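Local coordinates for protein 2-nitropropane dioxygenase (Streptomyces ansochromogenes, PDB 3BW2) that probably catalyses the FMN-dependent oxidative denitrification of alkyl nitronates with molecular oxygen, propionate 3-nitronate being the presumed physiological substrate, at residues 96-107 / 295-304; 261-270 / 276-287. One frame throughout, in Å; residues are numbered along the deposited sequence.

Overall arrangement
The two contacts lie with their centres about 18 Å apart, in the same nitronate monooxygenase fold. Contact 2 comes from residues close in the chain: the hairpin of strands 264-267 and 275-278, followed directly by helix 281-286. Contact 1 is long-range. It brings the loop after helix 90-95 onto the start of helix 296-311, the next helix after 281-286. All of contact 2 falls in the chain between its two segments. The contacts touch where Thr301 OG1 probably bonds to Phe270 O and Tyr96 OH to Arg281 NH2. Both stand outside the eight parallel strands of the TIM barrel. Contact 2 lies nearer the flavin, with the Arg276 side chain about 7 Å from FMN.

Contact 1: 96-107 / 295-304; sequences YETELGDPDGGR and PDVHHLTSPL
The ring of His299 fits under the 102-106 backbone. Gly105 CA sits over one ring face, a CH-pi contact 4.1 Å from the centroid. At the edge, NE2 donates to Gly106 O (2.8 Å), in the carbonyl plane and on a lone pair. Replacing His299 by alanine is likely to leave Gly106 O without this donor and to open a gap beside Gly105. Pro103 lies against the first helical turn, its O meeting Asp296 CA in a CA-H...O contact. Gly101 settles on the helix, its N bonding to Leu300 O at 3.0 Å. The backbones are so close that a CB on Gly101 would hit His299 O. An extended loop runs here along helix 296-311, outside the TIM barrel strands. Leu100 bumps in from the loop side, CD2 on Leu304 CD1 (3.5 Å) and CB on Leu300 CD1. Pro303 fits under the backbone from Glu99 to Gly101, CB 3.2 Å from Glu99 O and CG against Gly101 N. At the other end, the extended Arg107 chain carries NH1 to Asp296 OD2 (2.8 Å), a salt bridge with the guanidinium and carboxylate planes 60° apart. NH1 also reaches Asp104 OD1 weakly, probably easing the closeness of the two carboxylates.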
loop_
_atom_site.group_PDB
_atom_site.type_symbol
_atom_site.label_atom_id
_atom_site.label_comp_id
_atom_site.label_asym_id
_atom_site.label_seq_id
_atom_site.Cartn_x
_atom_site.Cartn_y
_atom_site.Cartn_z
ATOM N N TYR A 96 -13.473 -10.361 -31.175
ATOM C CA TYR A 96 -14.479 -11.050 -30.384
ATOM C C TYR A 96 -15.804 -11.087 -31.133
ATOM O O TYR A 96 -16.812 -11.542 -30.599
ATOM C CB TYR A 96 -14.639 -10.363 -29.023
ATOM C CG TYR A 96 -13.455 -10.600 -28.111
ATOM C CD1 TYR A 96 -13.177 -11.878 -27.620
ATOM C CD2 TYR A 96 -12.584 -9.563 -27.778
ATOM C CE1 TYR A 96 -12.058 -12.120 -26.823
ATOM C CE2 TYR A 96 -11.459 -9.794 -26.982
ATOM C CZ TYR A 96 -11.203 -11.074 -26.511
ATOM O OH TYR A 96 -10.084 -11.315 -25.744
ATOM N N GLU A 97 -15.780 -10.606 -32.374
ATOM C CA GLU A 97 -16.955 -10.585 -33.243
ATOM C C GLU A 97 -18.213 -10.080 -32.552
ATOM O O GLU A 97 -19.250 -10.747 -32.549
ATOM C CB GLU A 97 -17.201 -11.983 -33.813
ATOM C CG GLU A 97 -16.006 -12.538 -34.571
ATOM C CD GLU A 97 -16.265 -13.908 -35.160
ATOM O OE1 GLU A 97 -16.570 -14.844 -34.390
ATOM O OE2 GLU A 97 -16.160 -14.047 -36.396
ATOM N N THR A 98 -18.116 -8.891 -31.973
ATOM C CA THR A 98 -19.244 -8.295 -31.279
ATOM C C THR A 98 -19.121 -6.779 -31.330
ATOM O O THR A 98 -18.026 -6.238 -31.482
ATOM C CB THR A 98 -19.294 -8.765 -29.814
ATOM O OG1 THR A 98 -20.448 -8.211 -29.171
ATOM C CG2 THR A 98 -18.044 -8.322 -29.074
ATOM N N GLU A 99 -20.253 -6.099 -31.212
ATOM C CA GLU A 99 -20.291 -4.640 -31.245
ATOM C C GLU A 99 -19.976 -4.057 -29.872
ATOM O O GLU A 99 -20.298 -4.659 -28.850
ATOM C CB GLU A 99 -21.683 -4.169 -31.673
ATOM C CG GLU A 99 -22.061 -4.523 -33.094
ATOM C CD GLU A 99 -21.588 -3.481 -34.082
ATOM O OE1 GLU A 99 -22.039 -2.322 -33.970
ATOM O OE2 GLU A 99 -20.769 -3.815 -34.965
ATOM N N LEU A 100 -19.352 -2.886 -29.846
ATOM C CA LEU A 100 -19.051 -2.242 -28.575
ATOM C C LEU A 100 -20.393 -1.792 -28.011
ATOM O O LEU A 100 -21.325 -1.533 -28.771
ATOM C CB LEU A 100 -18.130 -1.038 -28.783
ATOM C CG LEU A 100 -16.735 -1.347 -29.346
ATOM C CD1 LEU A 100 -15.943 -0.054 -29.495
ATOM C CD2 LEU A 100 -16.006 -2.323 -28.418
ATOM N N GLY A 101 -20.503 -1.723 -26.688
ATOM C CA GLY A 101 -21.756 -1.306 -26.083
ATOM C C GLY A 101 -21.967 0.191 -26.205
ATOM O O GLY A 101 -21.043 0.926 -26.554
ATOM N N ASP A 102 -23.183 0.650 -25.927
ATOM C CA ASP A 102 -23.489 2.076 -25.999
ATOM C C ASP A 102 -22.870 2.747 -24.777
ATOM O O ASP A 102 -23.215 2.417 -23.645
ATOM C CB ASP A 102 -25.003 2.296 -25.983
ATOM C CG ASP A 102 -25.386 3.737 -26.264
ATOM O OD1 ASP A 102 -24.636 4.650 -25.863
ATOM O OD2 ASP A 102 -26.450 3.959 -26.879
ATOM N N PRO A 103 -21.951 3.703 -24.988
ATOM C CA PRO A 103 -21.310 4.393 -23.866
ATOM C C PRO A 103 -22.294 5.158 -22.993
ATOM O O PRO A 103 -22.023 5.421 -21.822
ATOM C CB PRO A 103 -20.309 5.315 -24.555
ATOM C CG PRO A 103 -20.989 5.629 -25.853
ATOM C CD PRO A 103 -21.511 4.274 -26.272
ATOM N N ASP A 104 -23.438 5.512 -23.569
ATOM C CA ASP A 104 -24.458 6.250 -22.837
ATOM C C ASP A 104 -25.605 5.322 -22.465
ATOM O O ASP A 104 -26.729 5.497 -22.928
ATOM C CB ASP A 104 -24.976 7.411 -23.689
ATOM C CG ASP A 104 -23.868 8.365 -24.109
ATOM O OD1 ASP A 104 -23.140 8.862 -23.221
ATOM O OD2 ASP A 104 -23.725 8.619 -25.327
ATOM N N GLY A 105 -25.314 4.338 -21.618
ATOM C CA GLY A 105 -26.332 3.388 -21.211
ATOM C C GLY A 105 -26.667 3.361 -19.728
ATOM O O GLY A 105 -26.786 2.283 -19.141
ATOM N N GLY A 106 -26.822 4.535 -19.119
ATOM C CA GLY A 106 -27.167 4.595 -17.707
ATOM C C GLY A 106 -26.036 4.974 -16.769
ATOM O O GLY A 106 -24.966 4.367 -16.797
ATOM N N ARG A 107 -26.276 5.977 -15.928
ATOM C CA ARG A 107 -25.269 6.429 -14.974
ATOM C C ARG A 107 -25.756 6.340 -13.529
ATOM O O ARG A 107 -24.965 6.455 -12.591
ATOM C CB ARG A 107 -24.864 7.874 -15.275
ATOM C CG ARG A 107 -24.132 8.060 -16.589
ATOM C CD ARG A 107 -23.493 9.439 -16.652
ATOM N NE ARG A 107 -22.621 9.588 -17.813
ATOM C CZ ARG A 107 -23.048 9.594 -19.072
ATOM N NH1 ARG A 107 -22.182 9.736 -20.066
ATOM N NH2 ARG A 107 -24.342 9.464 -19.337
ATOM N N PRO A 295 -19.615 5.469 -16.096
ATOM C CA PRO A 295 -19.485 4.072 -16.512
ATOM C C PRO A 295 -19.450 3.938 -18.032
ATOM O O PRO A 295 -19.619 2.844 -18.569
ATOM C CB PRO A 295 -20.727 3.431 -15.913
ATOM C CG PRO A 295 -21.753 4.503 -16.142
ATOM C CD PRO A 295 -21.017 5.777 -15.749
ATOM N N ASP A 296 -19.231 5.057 -18.714
ATOM C CA ASP A 296 -19.183 5.076 -20.176
ATOM C C ASP A 296 -18.311 3.957 -20.743
ATOM O O ASP A 296 -18.756 3.175 -21.586
ATOM C CB ASP A 296 -18.654 6.424 -20.667
ATOM C CG ASP A 296 -19.526 7.592 -20.229
ATOM O OD1 ASP A 296 -19.694 7.790 -19.007
ATOM O OD2 ASP A 296 -20.041 8.311 -21.110
ATOM N N VAL A 297 -17.064 3.888 -20.285
ATOM C CA VAL A 297 -16.143 2.863 -20.762
ATOM C C VAL A 297 -16.637 1.472 -20.382
ATOM O O VAL A 297 -16.521 0.527 -21.166
ATOM C CB VAL A 297 -14.719 3.098 -20.205
ATOM C CG1 VAL A 297 -13.797 1.967 -20.624
ATOM C CG2 VAL A 297 -14.185 4.432 -20.722
ATOM N N HIS A 298 -17.202 1.349 -19.186
ATOM C CA HIS A 298 -17.731 0.068 -18.737
ATOM C C HIS A 298 -18.786 -0.458 -19.713
ATOM O O HIS A 298 -18.776 -1.638 -20.070
ATOM C CB HIS A 298 -18.342 0.197 -17.339
ATOM C CG HIS A 298 -19.137 -0.999 -16.922
ATOM N ND1 HIS A 298 -20.488 -1.117 -17.168
ATOM C CD2 HIS A 298 -18.761 -2.155 -16.325
ATOM C CE1 HIS A 298 -20.910 -2.294 -16.741
ATOM N NE2 HIS A 298 -19.881 -2.942 -16.226
ATOM N N HIS A 299 -19.697 0.415 -20.141
ATOM C CA HIS A 299 -20.740 0.017 -21.088
ATOM C C HIS A 299 -20.096 -0.363 -22.415
ATOM O O HIS A 299 -20.481 -1.336 -23.066
ATOM C CB HIS A 299 -21.716 1.167 -21.351
ATOM C CG HIS A 299 -22.486 1.605 -20.146
ATOM N ND1 HIS A 299 -23.161 0.722 -19.331
ATOM C CD2 HIS A 299 -22.718 2.839 -19.640
ATOM C CE1 HIS A 299 -23.776 1.395 -18.375
ATOM N NE2 HIS A 299 -23.524 2.681 -18.539
ATOM N N LEU A 300 -19.107 0.429 -22.805
ATOM C CA LEU A 300 -18.393 0.230 -24.053
ATOM C C LEU A 300 -17.748 -1.155 -24.175
ATOM O O LEU A 300 -17.874 -1.816 -25.209
ATOM C CB LEU A 300 -17.320 1.312 -24.184
ATOM C CG LEU A 300 -16.706 1.596 -25.553
ATOM C CD1 LEU A 300 -17.770 2.167 -26.486
ATOM C CD2 LEU A 300 -15.556 2.585 -25.390
ATOM N N THR A 301 -17.078 -1.598 -23.114
ATOM C CA THR A 301 -16.373 -2.884 -23.127
ATOM C C THR A 301 -17.155 -4.102 -22.650
ATOM O O THR A 301 -16.724 -5.237 -22.869
ATOM C CB THR A 301 -15.099 -2.822 -22.267
ATOM O OG1 THR A 301 -15.465 -2.728 -20.884
ATOM C CG2 THR A 301 -14.251 -1.615 -22.647
ATOM N N SER A 302 -18.288 -3.876 -21.995
ATOM C CA SER A 302 -19.084 -4.980 -21.471
ATOM C C SER A 302 -19.259 -6.132 -22.459
ATOM O O SER A 302 -19.064 -7.293 -22.099
ATOM C CB SER A 302 -20.452 -4.480 -21.009
ATOM O OG SER A 302 -21.170 -5.544 -20.415
ATOM N N PRO A 303 -19.639 -5.830 -23.717
ATOM C CA PRO A 303 -19.824 -6.879 -24.725
ATOM C C PRO A 303 -18.518 -7.624 -25.005
ATOM O O PRO A 303 -18.520 -8.831 -25.234
ATOM C CB PRO A 303 -20.310 -6.104 -25.947
ATOM C CG PRO A 303 -21.018 -4.931 -25.345
ATOM C CD PRO A 303 -20.071 -4.525 -24.247
ATOM N N LEU A 304 -17.405 -6.898 -24.991
ATOM C CA LEU A 304 -16.100 -7.508 -25.242
ATOM C C LEU A 304 -15.777 -8.502 -24.134
ATOM O O LEU A 304 -15.353 -9.632 -24.396
ATOM C CB LEU A 304 -15.013 -6.428 -25.308
ATOM C CG LEU A 304 -15.159 -5.391 -26.427
ATOM C CD1 LEU A 304 -14.063 -4.329 -26.305
ATOM C CD2 LEU A 304 -15.087 -6.083 -27.780
#

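Contact 2: 261-270 / 276-287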
loop_
_atom_site.group_PDB
_atom_site.type_symbol
_atom_site.label_atom_id
_atom_site.label_comp_id
_atom_site.label_asym_id
_atom_site.label_seq_id
_atom_site.Cartn_x
_atom_site.Cartn_y
_atom_site.Cartn_z
ATOM N N PHE A 261 0.027 -14.742 -14.509
ATOM C CA PHE A 261 -0.709 -13.545 -14.106
ATOM C C PHE A 261 -0.144 -13.195 -12.736
ATOM O O PHE A 261 -0.879 -13.047 -11.765
ATOM C CB PHE A 261 -2.204 -13.849 -13.980
ATOM C CG PHE A 261 -2.885 -14.121 -15.290
ATOM C CD1 PHE A 261 -3.153 -13.087 -16.179
ATOM C CD2 PHE A 261 -3.262 -15.414 -15.633
ATOM C CE1 PHE A 261 -3.789 -13.334 -17.389
ATOM C CE2 PHE A 261 -3.898 -15.673 -16.839
ATOM C CZ PHE A 261 -4.163 -14.630 -17.721
ATOM N N ALA A 262 1.175 -13.067 -12.675
ATOM C CA ALA A 262 1.865 -12.782 -11.427
ATOM C C ALA A 262 1.646 -11.401 -10.826
ATOM O O ALA A 262 1.820 -11.225 -9.621
ATOM C CB ALA A 262 3.360 -13.029 -11.606
ATOM N N ARG A 263 1.257 -10.422 -11.634
ATOM C CA ARG A 263 1.075 -9.085 -11.087
ATOM C C ARG A 263 -0.267 -8.425 -11.381
ATOM O O ARG A 263 -1.004 -8.841 -12.279
ATOM C CB ARG A 263 2.221 -8.183 -11.567
ATOM C CG ARG A 263 2.289 -6.826 -10.886
ATOM C CD ARG A 263 3.709 -6.265 -10.913
ATOM N NE ARG A 263 4.237 -6.124 -12.268
ATOM C CZ ARG A 263 5.462 -5.688 -12.550
ATOM N NH1 ARG A 263 6.290 -5.348 -11.569
ATOM N NH2 ARG A 263 5.862 -5.592 -13.811
ATOM N N THR A 264 -0.574 -7.396 -10.595
ATOM C CA THR A 264 -1.802 -6.635 -10.748
ATOM C C THR A 264 -1.443 -5.168 -10.941
ATOM O O THR A 264 -0.322 -4.741 -10.643
ATOM C CB THR A 264 -2.696 -6.731 -9.500
ATOM O OG1 THR A 264 -2.084 -6.013 -8.419
ATOM C CG2 THR A 264 -2.887 -8.178 -9.088
ATOM N N ARG A 265 -2.401 -4.405 -11.447
ATOM C CA ARG A 265 -2.216 -2.982 -11.663
ATOM C C ARG A 265 -3.569 -2.297 -11.670
ATOM O O ARG A 265 -4.582 -2.907 -12.019
ATOM C CB ARG A 265 -1.534 -2.707 -13.005
ATOM C CG ARG A 265 -0.058 -3.012 -13.044
ATOM C CD ARG A 265 0.525 -2.613 -14.387
ATOM N NE ARG A 265 1.957 -2.888 -14.454
ATOM C CZ ARG A 265 2.863 -2.315 -13.670
ATOM N NH1 ARG A 265 2.486 -1.432 -12.756
ATOM N NH2 ARG A 265 4.145 -2.631 -13.795
ATOM N N LEU A 266 -3.582 -1.033 -11.266
ATOM C CA LEU A 266 -4.805 -0.249 -11.282
ATOM C C LEU A 266 -4.919 0.236 -12.719
ATOM O O LEU A 266 -3.927 0.684 -13.297
ATOM C CB LEU A 266 -4.687 0.949 -10.343
ATOM C CG LEU A 266 -4.895 0.689 -8.856
ATOM C CD1 LEU A 266 -4.497 1.928 -8.066
ATOM C CD2 LEU A 266 -6.349 0.326 -8.602
ATOM N N THR A 267 -6.108 0.141 -13.301
ATOM C CA THR A 267 -6.293 0.583 -14.677
ATOM C C THR A 267 -7.721 1.036 -14.954
ATOM O O THR A 267 -8.656 0.644 -14.258
ATOM C CB THR A 267 -5.947 -0.547 -15.678
ATOM O OG1 THR A 267 -6.082 -0.061 -17.017
ATOM C CG2 THR A 267 -6.881 -1.739 -15.490
ATOM N N ARG A 268 -7.870 1.874 -15.974
ATOM C CA ARG A 268 -9.179 2.363 -16.387
ATOM C C ARG A 268 -9.556 1.660 -17.688
ATOM O O ARG A 268 -10.605 1.924 -18.269
ATOM C CB ARG A 268 -9.142 3.880 -16.623
ATOM C CG ARG A 268 -8.955 4.728 -15.365
ATOM C CD ARG A 268 -9.343 6.195 -15.626
ATOM N NE ARG A 268 -9.183 7.045 -14.445
ATOM C CZ ARG A 268 -8.016 7.501 -13.990
ATOM N NH1 ARG A 268 -6.886 7.199 -14.616
ATOM N NH2 ARG A 268 -7.978 8.248 -12.894
ATOM N N ALA A 269 -8.694 0.749 -18.131
ATOM C CA ALA A 269 -8.907 0.025 -19.383
ATOM C C ALA A 269 -10.283 -0.608 -19.577
ATOM O O ALA A 269 -10.870 -0.514 -20.650
ATOM C CB ALA A 269 -7.830 -1.049 -19.546
ATOM N N PHE A 270 -10.803 -1.250 -18.541
ATOM C CA PHE A 270 -12.086 -1.929 -18.655
ATOM C C PHE A 270 -13.343 -1.112 -18.372
ATOM O O PHE A 270 -14.388 -1.359 -18.975
ATOM C CB PHE A 270 -12.090 -3.155 -17.738
ATOM C CG PHE A 270 -11.010 -4.152 -18.052
ATOM C CD1 PHE A 270 -11.121 -4.994 -19.151
ATOM C CD2 PHE A 270 -9.872 -4.235 -17.255
ATOM C CE1 PHE A 270 -10.114 -5.907 -19.455
ATOM C CE2 PHE A 270 -8.856 -5.146 -17.551
ATOM C CZ PHE A 270 -8.979 -5.983 -18.655
ATOM N N ARG A 276 -8.223 -2.402 -9.775
ATOM C CA ARG A 276 -7.083 -3.320 -9.793
ATOM C C ARG A 276 -7.430 -4.682 -10.391
ATOM O O ARG A 276 -8.308 -5.397 -9.896
ATOM C CB ARG A 276 -6.519 -3.494 -8.380
ATOM C CG ARG A 276 -5.270 -4.367 -8.315
ATOM C CD ARG A 276 -4.716 -4.431 -6.902
ATOM N NE ARG A 276 -4.219 -3.136 -6.446
ATOM C CZ ARG A 276 -3.087 -2.568 -6.860
ATOM N NH1 ARG A 276 -2.310 -3.175 -7.749
ATOM N NH2 ARG A 276 -2.731 -1.383 -6.382
ATOM N N SER A 277 -6.716 -5.027 -11.456
ATOM C CA SER A 277 -6.915 -6.274 -12.181
ATOM C C SER A 277 -5.579 -6.966 -12.423
ATOM O O SER A 277 -4.532 -6.326 -12.369
ATOM C CB SER A 277 -7.566 -5.966 -13.536
ATOM O OG SER A 277 -7.424 -7.044 -14.443
ATOM N N LEU A 278 -5.612 -8.272 -12.678
ATOM C CA LEU A 278 -4.385 -9.002 -12.984
ATOM C C LEU A 278 -3.976 -8.468 -14.354
ATOM O O LEU A 278 -4.830 -8.245 -15.214
ATOM C CB LEU A 278 -4.652 -10.507 -13.079
ATOM C CG LEU A 278 -5.077 -11.246 -11.809
ATOM C CD1 LEU A 278 -5.458 -12.670 -12.157
ATOM C CD2 LEU A 278 -3.938 -11.242 -10.802
ATOM N N VAL A 279 -2.685 -8.240 -14.559
ATOM C CA VAL A 279 -2.224 -7.723 -15.840
ATOM C C VAL A 279 -2.407 -8.780 -16.925
ATOM O O VAL A 279 -1.935 -9.902 -16.793
ATOM C CB VAL A 279 -0.733 -7.309 -15.770
ATOM C CG1 VAL A 279 -0.251 -6.831 -17.136
ATOM C CG2 VAL A 279 -0.553 -6.205 -14.729
ATOM N N ASN A 280 -3.125 -8.425 -17.983
ATOM C CA ASN A 280 -3.343 -9.342 -19.086
ATOM C C ASN A 280 -3.224 -8.557 -20.383
ATOM O O ASN A 280 -2.908 -7.366 -20.362
ATOM C CB ASN A 280 -4.717 -10.030 -18.974
ATOM C CG ASN A 280 -5.874 -9.046 -18.976
ATOM O OD1 ASN A 280 -5.685 -7.847 -19.176
ATOM N ND2 ASN A 280 -7.089 -9.558 -18.764
ATOM N N ARG A 281 -3.471 -9.220 -21.510
ATOM C CA ARG A 281 -3.360 -8.578 -22.816
ATOM C C ARG A 281 -4.149 -7.278 -22.939
ATOM O O ARG A 281 -3.603 -6.243 -23.326
ATOM C CB ARG A 281 -3.809 -9.545 -23.919
ATOM C CG ARG A 281 -3.633 -8.994 -25.332
ATOM C CD ARG A 281 -4.241 -9.921 -26.377
ATOM N NE ARG A 281 -5.690 -10.042 -26.223
ATOM C CZ ARG A 281 -6.556 -9.052 -26.429
ATOM N NH1 ARG A 281 -6.129 -7.851 -26.801
ATOM N NH2 ARG A 281 -7.854 -9.264 -26.264
ATOM N N PHE A 282 -5.440 -7.336 -22.622
ATOM C CA PHE A 282 -6.301 -6.161 -22.723
ATOM C C PHE A 282 -5.732 -4.996 -21.915
ATOM O O PHE A 282 -5.686 -3.863 -22.388
ATOM C CB PHE A 282 -7.710 -6.498 -22.218
ATOM C CG PHE A 282 -8.769 -5.524 -22.667
ATOM C CD1 PHE A 282 -9.606 -5.833 -23.733
ATOM C CD2 PHE A 282 -8.918 -4.294 -22.034
ATOM C CE1 PHE A 282 -10.575 -4.929 -24.162
ATOM C CE2 PHE A 282 -9.883 -3.385 -22.456
ATOM C CZ PHE A 282 -10.713 -3.702 -23.520
ATOM N N LEU A 283 -5.291 -5.277 -20.696
ATOM C CA LEU A 283 -4.747 -4.228 -19.842
ATOM C C LEU A 283 -3.465 -3.648 -20.435
ATOM O O LEU A 283 -3.310 -2.429 -20.519
ATOM C CB LEU A 283 -4.498 -4.770 -18.430
ATOM C CG LEU A 283 -4.308 -3.739 -17.310
ATOM C CD1 LEU A 283 -4.585 -4.392 -15.960
ATOM C CD2 LEU A 283 -2.898 -3.155 -17.364
ATOM N N ARG A 284 -2.552 -4.515 -20.862
ATOM C CA ARG A 284 -1.297 -4.053 -21.445
ATOM C C ARG A 284 -1.522 -3.188 -22.682
ATOM O O ARG A 284 -0.865 -2.165 -22.864
ATOM C CB ARG A 284 -0.407 -5.245 -21.822
ATOM C CG ARG A 284 0.354 -5.863 -20.659
ATOM C CD ARG A 284 1.311 -6.940 -21.150
ATOM N NE ARG A 284 0.619 -8.188 -21.456
ATOM C CZ ARG A 284 0.281 -9.096 -20.545
ATOM N NH1 ARG A 284 0.579 -8.903 -19.267
ATOM N NH2 ARG A 284 -0.364 -10.198 -20.908
ATOM N N GLU A 285 -2.467 -3.593 -23.522
ATOM C CA GLU A 285 -2.749 -2.869 -24.755
ATOM C C GLU A 285 -3.519 -1.561 -24.641
ATOM O O GLU A 285 -3.155 -0.572 -25.275
ATOM C CB GLU A 285 -3.497 -3.776 -25.731
ATOM C CG GLU A 285 -2.633 -4.814 -26.416
ATOM C CD GLU A 285 -3.414 -5.625 -27.431
ATOM O OE1 GLU A 285 -4.180 -5.021 -28.215
ATOM O OE2 GLU A 285 -3.255 -6.863 -27.453
ATOM N N HIS A 286 -4.578 -1.553 -23.840
ATOM C CA HIS A 286 -5.420 -0.369 -23.714
ATOM C C HIS A 286 -5.272 0.429 -22.423
ATOM O O HIS A 286 -5.661 1.596 -22.363
ATOM C CB HIS A 286 -6.874 -0.790 -23.904
ATOM C CG HIS A 286 -7.088 -1.653 -25.107
ATOM N ND1 HIS A 286 -6.933 -1.186 -26.395
ATOM C CD2 HIS A 286 -7.399 -2.967 -25.220
ATOM C CE1 HIS A 286 -7.138 -2.173 -27.248
ATOM N NE2 HIS A 286 -7.422 -3.265 -26.560
ATOM N N GLY A 287 -4.715 -0.197 -21.395
ATOM C CA GLY A 287 -4.536 0.491 -20.129
ATOM C C GLY A 287 -3.887 1.865 -20.220
ATOM O O GLY A 287 -4.409 2.828 -19.655
HETATM O O HOH W 1 0.325 -2.693 -8.389
HETATM O O HOH W 2 -5.628 3.089 -17.155
#
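Phe270 and Phe282 lie nearly parallel, their planes 20° apart. The rings are slid so far that they barely overlap, and Phe270 CE1 comes to 3.3 Å from Phe282 CD2. The two side chains run past each other in opposite directions. Phe282 turns its edge to Ala269 O, while His286 CD2 lies over the centre of one face. Phe270 points its own edge at Asn280 OD1. That oxygen is also the N-cap acceptor for Leu283 N (3.0 Å), and Asn280 CG stands between the backbone N and the carbonyl carbon (chi1 60°), which turns the amide back toward the first turn. Asn280 ND2 bonds to Met317 O. Phe261 meets Asn280 CB at its ring edge.

The backbone is an antiparallel beta hairpin that leads straight into helix 281-286. Arg265 and Ser277 are a hydrogen-bonded pair, Arg265 N to Ser277 O at 3.0 Å and Ser277 N back to Arg265 O. Val279 N bonds to Arg263 O beyond them.

Leu266 and Arg276 share one face of this sheet. The Arg276 chain bends at chi3 (-66°), which lays one guanidinium face, toward its rim, against Leu266 CG. NH1 crosses to Thr264 OG1 (2.9 Å), which is slightly tilted from the guanidinium plane. A water links NH1 to Thr264 O. NH2 is held by Val174 O, so at least three oxygens grip this guanidinium near the FMN-binding Gly177.

On the opposite face the extended Arg265 chain crosses Val279 at a slant, with CG 3.6 Å from Val279 CG2. Its NH2 bonds to the backbone O of Glu188 of the second subunit. Nearer the helix, Thr267 CG2 packs against Leu283 CD1 (3.5 Å), and Thr267 OG1 accepts from Ala269 N in an ST turn.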